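Local coordinates for protein dihydropteroate synthase (Burkholderia cenocepacia, PDB 2Y5S) that probably catalyses the condensation of para-aminobenzoate with 6-hydroxymethyl-7,8-dihydropterin diphosphate to give 7,8-dihydropteroate, the immediate precursor of folates, at residues Ile190-Phe196 with Tyr226-Met232; Ile121-Phe127 with Gly142-Met148; Arg22-Ile28 with Ala60-Asp64. One frame throughout, in Å; residues are numbered along the deposited sequence.

Contact 1 of 3, residues Ile190-Phe196 with Tyr226-Met232; sequences ICVDPGF and YPILAGM. With 78H (7,8-dihydropteroate), chain P.
One water ties Asp-193 to Gly-231 where the sixth and seventh strands of this TIM barrel meet. Its oxygen accepts from Gly-231 N (3.1 Å) and Phe-196 N, and lies 2.7 Å from both Asp-193 OD1 and O4 of 7,8-dihydropteroate, so it stands between the pterin carbonyl and the two backbones. Asp-193 reaches the pterin because CG stands anti to the backbone N (chi1 179°). OD2 faces the exocyclic amino N2 and the ring N3; the N2 bond is weak and the N3 one is so short that its length is doubtful. OD1 also accepts from Gly-195 N at 2.8 Å in an Asx turn, the donor sitting above the carboxylate plane, and this holds the carboxylate by its other oxygen. Behind the pocket the strands join at a single bridge. Val-192 N donates to Pro-227 O, 3.0 Å away, and Val-192 O accepts from Leu-229 N at 2.8 Å. Leu-229 CD2 packs 3.3 Å from Asp-193 OD2, a methyl group beside the acid. Farther back, Ile-190 CB rests on CE1 of Tyr-226. At the pocket end Phe-196 turns its edge toward Gly-231 O and Ala-230 CB; in a Met-aromatic contact Met-232 SD sits over one face, 3.8 Å from the ring centroid.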
loop_
_atom_site.group_PDB
_atom_site.type_symbol
_atom_site.label_atom_id
_atom_site.label_comp_id
_atom_site.label_asym_id
_atom_site.label_seq_id
_atom_site.Cartn_x
_atom_site.Cartn_y
_atom_site.Cartn_z
ATOM N N ILE B 190 26.666 -0.894 -8.824
ATOM C CA ILE B 190 25.708 -1.777 -9.477
ATOM C C ILE B 190 24.476 -2.019 -8.611
ATOM O O ILE B 190 24.572 -2.358 -7.429
ATOM C CB ILE B 190 26.357 -3.149 -9.838
ATOM C CG1 ILE B 190 27.573 -2.941 -10.768
ATOM C CG2 ILE B 190 25.328 -4.078 -10.532
ATOM C CD1 ILE B 190 28.528 -4.149 -10.878
ATOM N N CYS B 191 23.311 -1.839 -9.220
ATOM C CA CYS B 191 22.067 -2.338 -8.661
ATOM C C CYS B 191 21.423 -3.243 -9.686
ATOM O O CYS B 191 21.854 -3.280 -10.842
ATOM C CB CYS B 191 21.126 -1.213 -8.261
ATOM S SG CYS B 191 20.522 -0.158 -9.565
ATOM N N VAL B 192 20.442 -4.022 -9.245
ATOM C CA VAL B 192 19.784 -4.991 -10.115
ATOM C C VAL B 192 18.268 -4.834 -10.057
ATOM O O VAL B 192 17.705 -4.299 -9.083
ATOM C CB VAL B 192 20.139 -6.421 -9.713
ATOM C CG1 VAL B 192 21.660 -6.641 -9.768
ATOM C CG2 VAL B 192 19.570 -6.745 -8.313
ATOM N N ASP B 193 17.609 -5.360 -11.077
ATOM C CA ASP B 193 16.171 -5.220 -11.235
ATOM C C ASP B 193 15.628 -6.485 -11.915
ATOM O O ASP B 193 16.106 -6.867 -12.991
ATOM C CB ASP B 193 15.935 -3.983 -12.092
ATOM C CG ASP B 193 14.484 -3.695 -12.368
ATOM O OD1 ASP B 193 13.616 -4.568 -12.215
ATOM O OD2 ASP B 193 14.229 -2.554 -12.821
ATOM N N PRO B 194 14.619 -7.131 -11.305
ATOM C CA PRO B 194 14.090 -8.393 -11.854
ATOM C C PRO B 194 13.261 -8.249 -13.124
ATOM O O PRO B 194 12.884 -9.268 -13.740
ATOM C CB PRO B 194 13.210 -8.921 -10.716
ATOM C CG PRO B 194 12.776 -7.668 -10.003
ATOM C CD PRO B 194 14.009 -6.816 -10.000
ATOM N N GLY B 195 12.953 -7.008 -13.506
ATOM C CA GLY B 195 12.361 -6.739 -14.805
ATOM C C GLY B 195 10.924 -7.171 -14.904
ATOM O O GLY B 195 10.531 -7.946 -15.788
ATOM N N PHE B 196 10.113 -6.622 -14.021
ATOM C CA PHE B 196 8.709 -6.931 -14.028
ATOM C C PHE B 196 8.087 -6.610 -15.395
ATOM O O PHE B 196 8.278 -5.521 -15.916
ATOM C CB PHE B 196 7.994 -6.139 -12.927
ATOM C CG PHE B 196 8.326 -6.602 -11.562
ATOM C CD1 PHE B 196 7.860 -7.813 -11.110
ATOM C CD2 PHE B 196 9.141 -5.833 -10.720
ATOM C CE1 PHE B 196 8.192 -8.272 -9.846
ATOM C CE2 PHE B 196 9.464 -6.280 -9.455
ATOM C CZ PHE B 196 8.991 -7.508 -9.022
ATOM N N TYR B 226 23.246 -7.210 -3.859
ATOM C CA TYR B 226 23.080 -6.026 -4.717
ATOM C C TYR B 226 21.729 -5.353 -4.397
ATOM O O TYR B 226 20.708 -6.037 -4.222
ATOM C CB TYR B 226 23.175 -6.412 -6.198
ATOM C CG TYR B 226 24.596 -6.690 -6.666
ATOM C CD1 TYR B 226 25.458 -5.648 -7.004
ATOM C CD2 TYR B 226 25.084 -7.995 -6.769
ATOM C CE1 TYR B 226 26.762 -5.897 -7.427
ATOM C CE2 TYR B 226 26.394 -8.251 -7.176
ATOM C CZ TYR B 226 27.228 -7.200 -7.503
ATOM O OH TYR B 226 28.523 -7.436 -7.901
ATOM N N PRO B 227 21.720 -4.018 -4.254
ATOM C CA PRO B 227 20.448 -3.357 -3.993
ATOM C C PRO B 227 19.521 -3.461 -5.194
ATOM O O PRO B 227 19.995 -3.518 -6.340
ATOM C CB PRO B 227 20.853 -1.918 -3.720
ATOM C CG PRO B 227 22.085 -1.725 -4.536
ATOM C CD PRO B 227 22.816 -3.041 -4.403
ATOM N N ILE B 228 18.212 -3.497 -4.921
ATOM C CA ILE B 228 17.185 -3.808 -5.916
ATOM C C ILE B 228 16.399 -2.559 -6.291
ATOM O O ILE B 228 15.927 -1.818 -5.403
ATOM C CB ILE B 228 16.188 -4.824 -5.376
ATOM C CG1 ILE B 228 16.894 -6.136 -5.041
ATOM C CG2 ILE B 228 15.004 -5.070 -6.368
ATOM C CD1 ILE B 228 16.027 -7.130 -4.230
ATOM N N LEU B 229 16.308 -2.324 -7.597
ATOM C CA LEU B 229 15.366 -1.389 -8.184
ATOM C C LEU B 229 14.193 -2.193 -8.735
ATOM O O LEU B 229 14.399 -3.169 -9.457
ATOM C CB LEU B 229 16.047 -0.600 -9.296
ATOM C CG LEU B 229 15.281 0.593 -9.915
ATOM C CD1 LEU B 229 16.316 1.584 -10.497
ATOM C CD2 LEU B 229 14.295 0.169 -10.995
ATOM N N ALA B 230 12.977 -1.799 -8.371
ATOM C CA ALA B 230 11.759 -2.461 -8.814
ATOM C C ALA B 230 10.863 -1.453 -9.525
ATOM O O ALA B 230 10.624 -0.361 -9.032
ATOM C CB ALA B 230 11.022 -3.055 -7.635
ATOM N N GLY B 231 10.365 -1.849 -10.680
ATOM C CA GLY B 231 9.466 -1.016 -11.460
ATOM C C GLY B 231 8.216 -1.783 -11.857
ATOM O O GLY B 231 8.264 -2.627 -12.750
ATOM N N MET B 232 7.091 -1.477 -11.207
ATOM C CA MET B 232 5.809 -2.110 -11.541
ATOM C C MET B 232 4.713 -1.139 -11.927
ATOM O O MET B 232 3.598 -1.557 -12.236
ATOM C CB MET B 232 5.367 -2.930 -10.344
ATOM C CG MET B 232 6.299 -4.092 -10.119
ATOM S SD MET B 232 5.935 -4.926 -8.606
ATOM C CE MET B 232 6.741 -3.809 -7.509
HETATM O O4 78H P . 10.768 -2.162 -14.678
HETATM C C4 78H P . 11.649 -1.455 -15.170
HETATM C C5 78H P . 11.437 -0.714 -16.351
HETATM N N3 78H P . 12.910 -1.395 -14.556
HETATM C C9 78H P . 12.516 0.051 -16.852
HETATM N N5 78H P . 10.224 -0.694 -16.960
HETATM C C2 78H P . 13.963 -0.620 -15.132
HETATM N N8 78H P . 12.369 0.806 -18.008
HETATM N N1 78H P . 13.722 0.085 -16.249
HETATM C C6 78H P . 10.040 -0.016 -18.110
HETATM N N2 78H P . 15.181 -0.594 -14.570
HETATM C C7 78H P . 11.181 0.680 -18.859
HETATM C C10 78H P . 8.677 0.060 -18.739
HETATM N N11 78H P . 8.430 -1.127 -19.564
HETATM C C15 78H P . 7.293 -1.791 -19.405
HETATM C C16 78H P . 7.293 -3.172 -19.233
HETATM C C17 78H P . 6.099 -1.069 -19.385
HETATM C C18 78H P . 6.094 -3.840 -19.061
HETATM C C19 78H P . 4.895 -1.740 -19.212
HETATM C C20 78H P . 4.895 -3.125 -19.054
HETATM C C21 78H P . 3.571 -3.863 -18.829
HETATM O O22 78H P . 3.661 -5.020 -18.412
HETATM O O23 78H P . 2.492 -3.242 -18.942
HETATM O O HOH W 1 11.073 -4.029 -12.740
#

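Contact 2 of 3, residues Ile121-Phe127 with Gly142-Met148. With 78H (7,8-dihydropteroate), chain P; EDO (1,2-ethanediol), chain V.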
loop_
_atom_site.group_PDB
_atom_site.type_symbol
_atom_site.label_atom_id
_atom_site.label_comp_id
_atom_site.label_asym_id
_atom_site.label_seq_id
_atom_site.Cartn_x
_atom_site.Cartn_y
_atom_site.Cartn_z
ATOM N N ILE B 121 22.933 4.712 -15.326
ATOM C CA ILE B 121 22.439 4.087 -16.551
ATOM C C ILE B 121 21.558 2.902 -16.186
ATOM O O ILE B 121 21.974 1.966 -15.488
ATOM C CB ILE B 121 23.569 3.659 -17.511
ATOM C CG1 ILE B 121 24.496 4.840 -17.854
ATOM C CG2 ILE B 121 22.977 3.051 -18.787
ATOM C CD1 ILE B 121 23.813 6.014 -18.626
ATOM N N ASN B 122 20.316 2.980 -16.658
ATOM C CA ASN B 122 19.298 2.027 -16.358
ATOM C C ASN B 122 18.989 1.243 -17.635
ATOM O O ASN B 122 18.342 1.778 -18.535
ATOM C CB ASN B 122 18.053 2.785 -15.880
ATOM C CG ASN B 122 16.875 1.867 -15.650
ATOM O OD1 ASN B 122 17.064 0.708 -15.351
ATOM N ND2 ASN B 122 15.652 2.385 -15.801
ATOM N N ASP B 123 19.437 -0.013 -17.702
ATOM C CA ASP B 123 19.468 -0.777 -18.965
ATOM C C ASP B 123 18.606 -2.049 -18.954
ATOM O O ASP B 123 18.944 -3.049 -18.330
ATOM C CB ASP B 123 20.907 -1.133 -19.325
ATOM C CG ASP B 123 21.036 -1.820 -20.691
ATOM O OD1 ASP B 123 20.052 -1.889 -21.457
ATOM O OD2 ASP B 123 22.142 -2.310 -20.985
ATOM N N ILE B 124 17.509 -2.005 -19.684
ATOM C CA ILE B 124 16.626 -3.147 -19.817
ATOM C C ILE B 124 17.339 -4.372 -20.397
ATOM O O ILE B 124 16.913 -5.482 -20.150
ATOM C CB ILE B 124 15.338 -2.829 -20.633
ATOM C CG1 ILE B 124 15.661 -2.321 -22.035
ATOM C CG2 ILE B 124 14.474 -1.791 -19.879
ATOM C CD1 ILE B 124 14.533 -2.578 -23.060
ATOM N N TRP B 125 18.421 -4.174 -21.151
ATOM C CA TRP B 125 19.169 -5.300 -21.702
ATOM C C TRP B 125 20.335 -5.773 -20.834
ATOM O O TRP B 125 21.069 -6.669 -21.241
ATOM C CB TRP B 125 19.655 -4.994 -23.136
ATOM C CG TRP B 125 18.605 -5.259 -24.161
ATOM C CD1 TRP B 125 17.915 -4.338 -24.860
ATOM C CD2 TRP B 125 18.115 -6.538 -24.586
ATOM N NE1 TRP B 125 17.010 -4.942 -25.682
ATOM C CE2 TRP B 125 17.117 -6.299 -25.540
ATOM C CE3 TRP B 125 18.411 -7.859 -24.233
ATOM C CZ2 TRP B 125 16.419 -7.335 -26.176
ATOM C CZ3 TRP B 125 17.725 -8.888 -24.861
ATOM C CH2 TRP B 125 16.733 -8.620 -25.818
ATOM N N GLY B 126 20.507 -5.180 -19.649
ATOM C CA GLY B 126 21.475 -5.677 -18.673
ATOM C C GLY B 126 22.907 -5.592 -19.182
ATOM O O GLY B 126 23.745 -6.431 -18.859
ATOM N N PHE B 127 23.154 -4.574 -19.997
ATOM C CA PHE B 127 24.461 -4.268 -20.575
ATOM C C PHE B 127 24.928 -5.330 -21.537
ATOM O O PHE B 127 26.135 -5.531 -21.731
ATOM C CB PHE B 127 25.476 -3.920 -19.456
ATOM C CG PHE B 127 24.992 -2.798 -18.591
ATOM C CD1 PHE B 127 25.093 -1.491 -19.024
ATOM C CD2 PHE B 127 24.335 -3.050 -17.402
ATOM C CE1 PHE B 127 24.594 -0.457 -18.265
ATOM C CE2 PHE B 127 23.823 -2.022 -16.642
ATOM C CZ PHE B 127 23.947 -0.720 -17.075
ATOM N N GLY B 142 26.075 5.104 -11.388
ATOM C CA GLY B 142 25.297 3.939 -11.016
ATOM C C GLY B 142 24.867 3.197 -12.274
ATOM O O GLY B 142 24.742 3.788 -13.357
ATOM N N LEU B 143 24.656 1.896 -12.129
ATOM C CA LEU B 143 24.260 1.051 -13.239
ATOM C C LEU B 143 23.210 0.080 -12.770
ATOM O O LEU B 143 23.457 -0.692 -11.836
ATOM C CB LEU B 143 25.455 0.264 -13.766
ATOM C CG LEU B 143 26.700 1.036 -14.209
ATOM C CD1 LEU B 143 27.862 0.071 -14.445
ATOM C CD2 LEU B 143 26.378 1.825 -15.463
ATOM N N CYS B 144 22.048 0.107 -13.411
ATOM C CA CYS B 144 21.007 -0.864 -13.096
ATOM C C CYS B 144 20.918 -1.888 -14.220
ATOM O O CYS B 144 20.546 -1.561 -15.350
ATOM C CB CYS B 144 19.658 -0.215 -12.912
ATOM S SG CYS B 144 18.343 -1.423 -12.542
ATOM N N ALA B 145 21.285 -3.115 -13.888
ATOM C CA ALA B 145 21.184 -4.259 -14.800
ATOM C C ALA B 145 19.839 -4.917 -14.551
ATOM O O ALA B 145 19.597 -5.451 -13.465
ATOM C CB ALA B 145 22.323 -5.247 -14.512
ATOM N N MET B 146 18.953 -4.853 -15.535
ATOM C CA MET B 146 17.641 -5.480 -15.433
ATOM C C MET B 146 17.647 -6.840 -16.098
ATOM O O MET B 146 18.438 -7.081 -17.026
ATOM C CB MET B 146 16.593 -4.602 -16.115
ATOM C CG MET B 146 15.152 -4.900 -15.720
ATOM S SD MET B 146 13.967 -4.061 -16.782
ATOM C CE MET B 146 13.941 -5.210 -18.180
ATOM N N HIS B 147 16.746 -7.711 -15.644
ATOM C CA HIS B 147 16.476 -8.976 -16.313
ATOM C C HIS B 147 15.333 -8.846 -17.323
ATOM O O HIS B 147 14.226 -8.419 -16.986
ATOM C CB HIS B 147 16.109 -10.069 -15.294
ATOM C CG HIS B 147 15.718 -11.368 -15.928
ATOM N ND1 HIS B 147 14.436 -11.630 -16.372
ATOM C CD2 HIS B 147 16.446 -12.476 -16.204
ATOM C CE1 HIS B 147 14.400 -12.834 -16.907
ATOM N NE2 HIS B 147 15.601 -13.375 -16.806
ATOM N N MET B 148 15.619 -9.238 -18.559
ATOM C CA MET B 148 14.606 -9.369 -19.583
ATOM C C MET B 148 14.921 -10.657 -20.305
ATOM O O MET B 148 16.090 -10.949 -20.597
ATOM C CB MET B 148 14.610 -8.162 -20.536
ATOM C CG MET B 148 13.771 -8.344 -21.802
ATOM S SD MET B 148 13.688 -6.904 -22.896
ATOM C CE MET B 148 15.379 -6.378 -22.800
HETATM O O4 78H P . 10.768 -2.162 -14.678
HETATM C C4 78H P . 11.649 -1.455 -15.170
HETATM C C5 78H P . 11.437 -0.714 -16.351
HETATM N N3 78H P . 12.910 -1.395 -14.556
HETATM C C9 78H P . 12.516 0.051 -16.852
HETATM N N5 78H P . 10.224 -0.694 -16.960
HETATM C C2 78H P . 13.963 -0.620 -15.132
HETATM N N8 78H P . 12.369 0.806 -18.008
HETATM N N1 78H P . 13.722 0.085 -16.249
HETATM C C6 78H P . 10.040 -0.016 -18.110
HETATM N N2 78H P . 15.181 -0.594 -14.570
HETATM C C7 78H P . 11.181 0.680 -18.859
HETATM C C10 78H P . 8.677 0.060 -18.739
HETATM N N11 78H P . 8.430 -1.127 -19.564
HETATM C C15 78H P . 7.293 -1.791 -19.405
HETATM C C16 78H P . 7.293 -3.172 -19.233
HETATM C C17 78H P . 6.099 -1.069 -19.385
HETATM C C18 78H P . 6.094 -3.840 -19.061
HETATM C C19 78H P . 4.895 -1.740 -19.212
HETATM C C20 78H P . 4.895 -3.125 -19.054
HETATM C C21 78H P . 3.571 -3.863 -18.829
HETATM O O22 78H P . 3.661 -5.020 -18.412
HETATM O O23 78H P . 2.492 -3.242 -18.942
HETATM C C1 EDO V . 18.807 -14.793 -20.645
HETATM O O1 EDO V . 18.091 -15.876 -20.047
HETATM C C2 EDO V . 17.879 -13.589 -20.676
HETATM O O2 EDO V . 17.608 -13.236 -22.031
HETATM O O HOH W 2 18.365 -7.794 -19.592
#
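Asn-122 and Cys-144, paired on neighbouring parallel strands of the TIM barrel, both face the pterin of 7,8-dihydropteroate, and OD1 of Asn-122 lies 3.7 Å from CB of Cys-144. The amide meets the ligand twice: ND2 donates to N1 at 3.0 Å, and OD1 accepts from N2 over a distance too short to be trusted. Met-146 brings SD to 3.6 Å from pterin N3, and its chain bends at chi3 (82°) to lay CE against CB of Ile-124, whose CG2 touches the ligand near N8. Behind this shell runs the parallel ladder, Ile-121 N to Gly-142 O, Cys-144 N to Ile-121 O and Asp-123 N to Cys-144 O, with a weak bond from Met-146 N to Asp-123 O. Asp-123 shapes the turn after the strand: OD1 accepts from Trp-125 N (2.8 Å, an Asx turn) and OD2 from Phe-127 N, both from above the carboxylate plane. Farther out, Met-148 CE sits over the Trp-125 five-membered ring, 3.3 Å from its centroid, and a water takes both Ile-124 O and Met-146 O as acceptors. With Asp-64 as second partner of Asn-122 ND2, the amide flip is probably fixed, so that it offers N-H to N1 and oxygen to N2.

Contact 3 of 3, residues Arg22-Ile28 with Ala60-Asp64; sequences RPLVMGI and ADLLD
Arg-22 and Asp-61 meet end-on: Leu-24 CD2 covers one face of the guanidinium, 3.7 Å above its plane and toward the rim, while the carboxylate oxygens sit at the edge. NH2 donates to OD1 at 2.8 Å and NH1 to OD2 at 3.1 Å, a two-bond salt bridge with the two planes turned 44° apart. It closes the N-terminal end of the strand pair in the first beta-alpha-beta unit of the TIM barrel, in which strand 24-30, helix 45-58 and strand 62-66 follow one another. OD2 is gripped a second time, by Val-25 N at 2.9 Å through its anti lone pair, so the carboxylate fastens both a side chain and the strand backbone. Asp-61 CG stands anti to its carbonyl carbon (chi1 -56°), which brings it up to the neighbouring strand. Val-25 O is shared too, accepting from Asp-61 N (2.8 Å) and Leu-62 N. From there Gly-27 N bonds to Leu-62 O and Asp-64 N to Gly-27 O. The Asp-64 carboxylate is bonded to Ser-101, Asn-122 and Arg-270. On the same face of the sheet Met-26 packs on side chains of strand 62-66: its SD is 3.6 Å from Asp-64 CB, and a bend at chi3 carries CE to 4.0 Å from Leu-62 CD2.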
loop_
_atom_site.group_PDB
_atom_site.type_symbol
_atom_site.label_atom_id
_atom_site.label_comp_id
_atom_site.label_asym_id
_atom_site.label_seq_id
_atom_site.Cartn_x
_atom_site.Cartn_y
_atom_site.Cartn_z
ATOM N N ARG B 22 16.023 4.877 4.115
ATOM C CA ARG B 22 14.666 4.695 3.586
ATOM C C ARG B 22 14.779 4.385 2.095
ATOM O O ARG B 22 15.749 4.796 1.451
ATOM C CB ARG B 22 13.822 5.946 3.800
ATOM C CG ARG B 22 14.271 7.154 3.005
ATOM C CD ARG B 22 13.396 8.388 3.239
ATOM N NE ARG B 22 13.991 9.511 2.520
ATOM C CZ ARG B 22 13.820 9.754 1.221
ATOM N NH1 ARG B 22 13.050 8.961 0.462
ATOM N NH2 ARG B 22 14.447 10.784 0.668
ATOM N N PRO B 23 13.787 3.667 1.542
ATOM C CA PRO B 23 13.773 3.430 0.117
ATOM C C PRO B 23 13.596 4.723 -0.622
ATOM O O PRO B 23 12.984 5.668 -0.098
ATOM C CB PRO B 23 12.544 2.529 -0.089
ATOM C CG PRO B 23 11.711 2.731 1.098
ATOM C CD PRO B 23 12.627 3.063 2.220
ATOM N N LEU B 24 14.147 4.773 -1.817
ATOM C CA LEU B 24 14.110 5.980 -2.641
ATOM C C LEU B 24 13.108 5.848 -3.760
ATOM O O LEU B 24 12.848 4.757 -4.258
ATOM C CB LEU B 24 15.508 6.274 -3.225
ATOM C CG LEU B 24 16.625 6.551 -2.214
ATOM C CD1 LEU B 24 17.905 6.996 -2.978
ATOM C CD2 LEU B 24 16.276 7.559 -1.113
ATOM N N VAL B 25 12.521 6.975 -4.135
ATOM C CA VAL B 25 11.536 7.034 -5.198
ATOM C C VAL B 25 12.145 7.640 -6.499
ATOM O O VAL B 25 12.647 8.775 -6.528
ATOM C CB VAL B 25 10.328 7.825 -4.719
ATOM C CG1 VAL B 25 9.329 8.035 -5.849
ATOM C CG2 VAL B 25 9.706 7.100 -3.486
ATOM N N MET B 26 12.125 6.845 -7.560
ATOM C CA MET B 26 12.594 7.279 -8.882
ATOM C C MET B 26 11.380 7.632 -9.736
ATOM O O MET B 26 10.588 6.754 -10.083
ATOM C CB MET B 26 13.383 6.162 -9.552
ATOM C CG MET B 26 13.646 6.365 -11.052
ATOM S SD MET B 26 14.550 5.003 -11.846
ATOM C CE MET B 26 16.149 5.198 -11.061
ATOM N N GLY B 27 11.230 8.911 -10.080
ATOM C CA GLY B 27 10.083 9.357 -10.867
ATOM C C GLY B 27 10.357 9.163 -12.351
ATOM O O GLY B 27 11.428 9.510 -12.835
ATOM N N ILE B 28 9.371 8.647 -13.076
ATOM C CA ILE B 28 9.540 8.329 -14.478
ATOM C C ILE B 28 9.261 9.598 -15.273
ATOM O O ILE B 28 8.157 10.142 -15.217
ATOM C CB ILE B 28 8.587 7.210 -14.936
ATOM C CG1 ILE B 28 8.881 5.899 -14.191
ATOM C CG2 ILE B 28 8.699 6.994 -16.467
ATOM C CD1 ILE B 28 7.699 4.905 -14.235
ATOM N N ALA B 60 10.286 13.197 -5.346
ATOM C CA ALA B 60 11.139 12.277 -6.112
ATOM C C ALA B 60 12.586 12.408 -5.639
ATOM O O ALA B 60 13.101 13.529 -5.494
ATOM C CB ALA B 60 11.049 12.571 -7.596
ATOM N N ASP B 61 13.239 11.272 -5.419
ATOM C CA ASP B 61 14.669 11.247 -5.051
ATOM C C ASP B 61 15.587 11.048 -6.270
ATOM O O ASP B 61 16.763 11.397 -6.221
ATOM C CB ASP B 61 14.920 10.117 -4.063
ATOM C CG ASP B 61 14.053 10.220 -2.843
ATOM O OD1 ASP B 61 14.186 11.218 -2.115
ATOM O OD2 ASP B 61 13.252 9.303 -2.603
ATOM N N LEU B 62 15.059 10.458 -7.339
ATOM C CA LEU B 62 15.779 10.322 -8.607
ATOM C C LEU B 62 14.793 10.566 -9.732
ATOM O O LEU B 62 13.580 10.400 -9.538
ATOM C CB LEU B 62 16.379 8.921 -8.798
ATOM C CG LEU B 62 17.255 8.245 -7.736
ATOM C CD1 LEU B 62 16.346 7.493 -6.756
ATOM C CD2 LEU B 62 18.255 7.283 -8.408
ATOM N N LEU B 63 15.327 10.938 -10.906
ATOM C CA LEU B 63 14.525 11.070 -12.114
ATOM C C LEU B 63 15.055 10.133 -13.184
ATOM O O LEU B 63 16.262 10.083 -13.412
ATOM C CB LEU B 63 14.554 12.509 -12.640
ATOM C CG LEU B 63 13.984 13.549 -11.683
ATOM C CD1 LEU B 63 14.289 14.971 -12.203
ATOM C CD2 LEU B 63 12.486 13.302 -11.491
ATOM N N ASP B 64 14.151 9.411 -13.845
ATOM C CA ASP B 64 14.535 8.479 -14.902
ATOM C C ASP B 64 14.098 9.079 -16.232
ATOM O O ASP B 64 12.904 9.272 -16.483
ATOM C CB ASP B 64 13.921 7.086 -14.669
ATOM C CG ASP B 64 14.583 5.974 -15.526
ATOM O OD1 ASP B 64 15.814 5.991 -15.739
ATOM O OD2 ASP B 64 13.866 5.059 -15.983
#

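In the fold
All three contacts join neighbouring strands around one TIM barrel, and contacts 1 and 2 both touch the pterin of 7,8-dihydropteroate. Their centres are about 9 Å apart and strands 142-146 and 190-193 run side by side: Cys-191 N lies 2.9 Å from Leu-143 O, and Cys-191 SG packs on Cys-144 CB. Contact 3 holds the first two strands, with its centre about 13 Å from that of contact 1 and 16 Å from that of contact 2. It still reaches the pocket: Asp-64 OD2 is 3.2 Å from ND2 of Asn-122, a probable hydrogen bond that makes it a second-shell partner of the ligand, and Met-26 CE packs 3.7 Å from Leu-229 CD1, past the intervening strand 268-271.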